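Local coordinates for protein porin (Pseudomonas aeruginosa, PDB 3T24) that forms a beta-barrel channel in the bacterial outer membrane and, as a member of the OprD family, probably takes up small carboxylate-bearing substrates, at residues F217-Y222 against T247-S252. Numbering follows the deposited sequence.
Sequences FYKQHY and TDDGSS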
# COMPACT_ATOMS: atom_id res chain seq x y z
N PHE A 217 -18.84 -3.90 8.53
CA PHE A 217 -18.10 -4.86 7.71
C PHE A 217 -17.27 -5.83 8.53
O PHE A 217 -17.50 -7.04 8.47
CB PHE A 217 -17.22 -4.14 6.69
CG PHE A 217 -17.99 -3.55 5.55
CD1 PHE A 217 -18.13 -4.24 4.36
CD2 PHE A 217 -18.60 -2.30 5.69
CE1 PHE A 217 -18.83 -3.69 3.32
CE2 PHE A 217 -19.32 -1.76 4.65
CZ PHE A 217 -19.43 -2.45 3.45
N TYR A 218 -16.31 -5.31 9.29
CA TYR A 218 -15.36 -6.15 10.02
C TYR A 218 -14.61 -5.41 11.11
O TYR A 218 -14.51 -4.17 11.12
CB TYR A 218 -14.34 -6.76 9.04
CG TYR A 218 -13.34 -5.77 8.44
CD1 TYR A 218 -12.15 -5.47 9.09
CD2 TYR A 218 -13.60 -5.13 7.23
CE1 TYR A 218 -11.25 -4.60 8.57
CE2 TYR A 218 -12.68 -4.25 6.67
CZ TYR A 218 -11.52 -3.98 7.35
OH TYR A 218 -10.60 -3.12 6.82
N LYS A 219 -14.08 -6.21 12.03
CA LYS A 219 -13.13 -5.76 13.03
C LYS A 219 -11.86 -6.54 12.78
O LYS A 219 -11.90 -7.71 12.41
CB LYS A 219 -13.59 -6.10 14.44
CG LYS A 219 -15.01 -5.77 14.75
CD LYS A 219 -15.28 -5.95 16.24
CE LYS A 219 -16.72 -6.35 16.48
NZ LYS A 219 -16.97 -7.72 15.94
N GLN A 220 -10.72 -5.91 13.02
CA GLN A 220 -9.47 -6.58 12.76
C GLN A 220 -8.45 -6.19 13.82
O GLN A 220 -8.35 -5.01 14.18
CB GLN A 220 -8.96 -6.20 11.38
CG GLN A 220 -7.66 -6.87 10.94
CD GLN A 220 -7.30 -6.47 9.52
OE1 GLN A 220 -6.59 -5.50 9.30
NE2 GLN A 220 -7.84 -7.21 8.55
N HIS A 221 -7.74 -7.19 14.34
CA HIS A 221 -6.61 -6.99 15.24
C HIS A 221 -5.37 -7.43 14.48
O HIS A 221 -5.34 -8.55 13.95
CB HIS A 221 -6.78 -7.81 16.52
CG HIS A 221 -7.99 -7.44 17.32
ND1 HIS A 221 -7.92 -6.75 18.50
CD2 HIS A 221 -9.31 -7.64 17.07
CE1 HIS A 221 -9.14 -6.54 18.97
NE2 HIS A 221 -10.00 -7.07 18.12
N TYR A 222 -4.38 -6.56 14.40
CA TYR A 222 -3.16 -6.87 13.68
C TYR A 222 -2.00 -6.86 14.66
O TYR A 222 -1.77 -5.87 15.34
CB TYR A 222 -2.91 -5.83 12.59
CG TYR A 222 -2.34 -6.44 11.34
CD1 TYR A 222 -3.11 -6.52 10.17
CD2 TYR A 222 -1.06 -6.95 11.32
CE1 TYR A 222 -2.60 -7.09 9.02
CE2 TYR A 222 -0.54 -7.54 10.18
CZ TYR A 222 -1.32 -7.61 9.03
OH TYR A 222 -0.80 -8.19 7.89
N THR A 247 -12.85 -10.25 11.88
CA THR A 247 -14.09 -10.83 12.33
C THR A 247 -15.20 -9.93 11.80
O THR A 247 -14.96 -8.76 11.49
CB THR A 247 -14.07 -10.90 13.87
OG1 THR A 247 -14.45 -12.20 14.29
CG2 THR A 247 -14.99 -9.86 14.50
N ASP A 248 -16.41 -10.44 11.67
CA ASP A 248 -17.45 -9.63 11.04
C ASP A 248 -18.04 -8.59 12.00
O ASP A 248 -17.84 -8.67 13.20
CB ASP A 248 -18.55 -10.54 10.50
CG ASP A 248 -19.47 -10.99 11.58
OD1 ASP A 248 -20.43 -10.24 11.87
OD2 ASP A 248 -19.22 -12.08 12.14
N ASP A 249 -18.76 -7.60 11.47
CA ASP A 249 -19.36 -6.56 12.30
C ASP A 249 -20.88 -6.46 12.10
O ASP A 249 -21.45 -5.37 12.10
CB ASP A 249 -18.70 -5.19 12.06
CG ASP A 249 -19.06 -4.16 13.14
OD1 ASP A 249 -19.19 -4.57 14.31
OD2 ASP A 249 -19.22 -2.96 12.83
N GLY A 250 -21.53 -7.60 11.90
CA GLY A 250 -22.98 -7.65 11.84
C GLY A 250 -23.59 -7.81 10.46
O GLY A 250 -24.69 -8.31 10.32
N SER A 251 -22.90 -7.39 9.41
CA SER A 251 -23.54 -7.41 8.10
C SER A 251 -22.67 -8.02 7.03
O SER A 251 -22.97 -7.87 5.85
CB SER A 251 -24.00 -6.00 7.70
OG SER A 251 -24.99 -5.50 8.58
N SER A 252 -21.61 -8.73 7.44
CA SER A 252 -20.81 -9.55 6.52
C SER A 252 -20.59 -10.94 7.10
O SER A 252 -21.12 -11.26 8.14
CB SER A 252 -19.45 -8.91 6.27
OG SER A 252 -18.64 -9.02 7.42
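Lys219 and Thr247 face each other as an antiparallel hydrogen-bonded pair: Lys219 N reaches Thr247 O at 2.8 Å, and Thr247 N returns the bond to Lys219 O at the same length. From CB outward, the Lys219 chain first runs alongside the Thr247 methyl, with Lys219 CB 4.0 Å from Thr247 CG2. The chain then bends at its last two torsions (chi3 -149°, chi4 67°), which carries CE past Asp249 OD1 and brings NZ back over the neighbouring strand. There Lys219 NZ donates to Asp248 O at 3.0 Å, while Thr247 CG2 lies against this nitrogen at 3.3 Å. Asp249 OD1 stays 4.2 Å from Lys219 NZ, too far for a salt bridge, though its charge probably still favours the ammonium; the other oxygen, OD2, accepts from Asn216 N. Past the paired residues, Ser252 OG approaches Phe217 O in the carbonyl plane, at a short 2.5 Å, and Asp249 N adds a weak bond to the same oxygen. Asp248 OD1 accepts from Gly250 N at 2.9 Å through its anti lone pair, closing an Asx turn. This is the open end of the beta hairpin formed by strands 218-230 and 235-248, where the second strand passes into a loop of the OprD-family porin barrel.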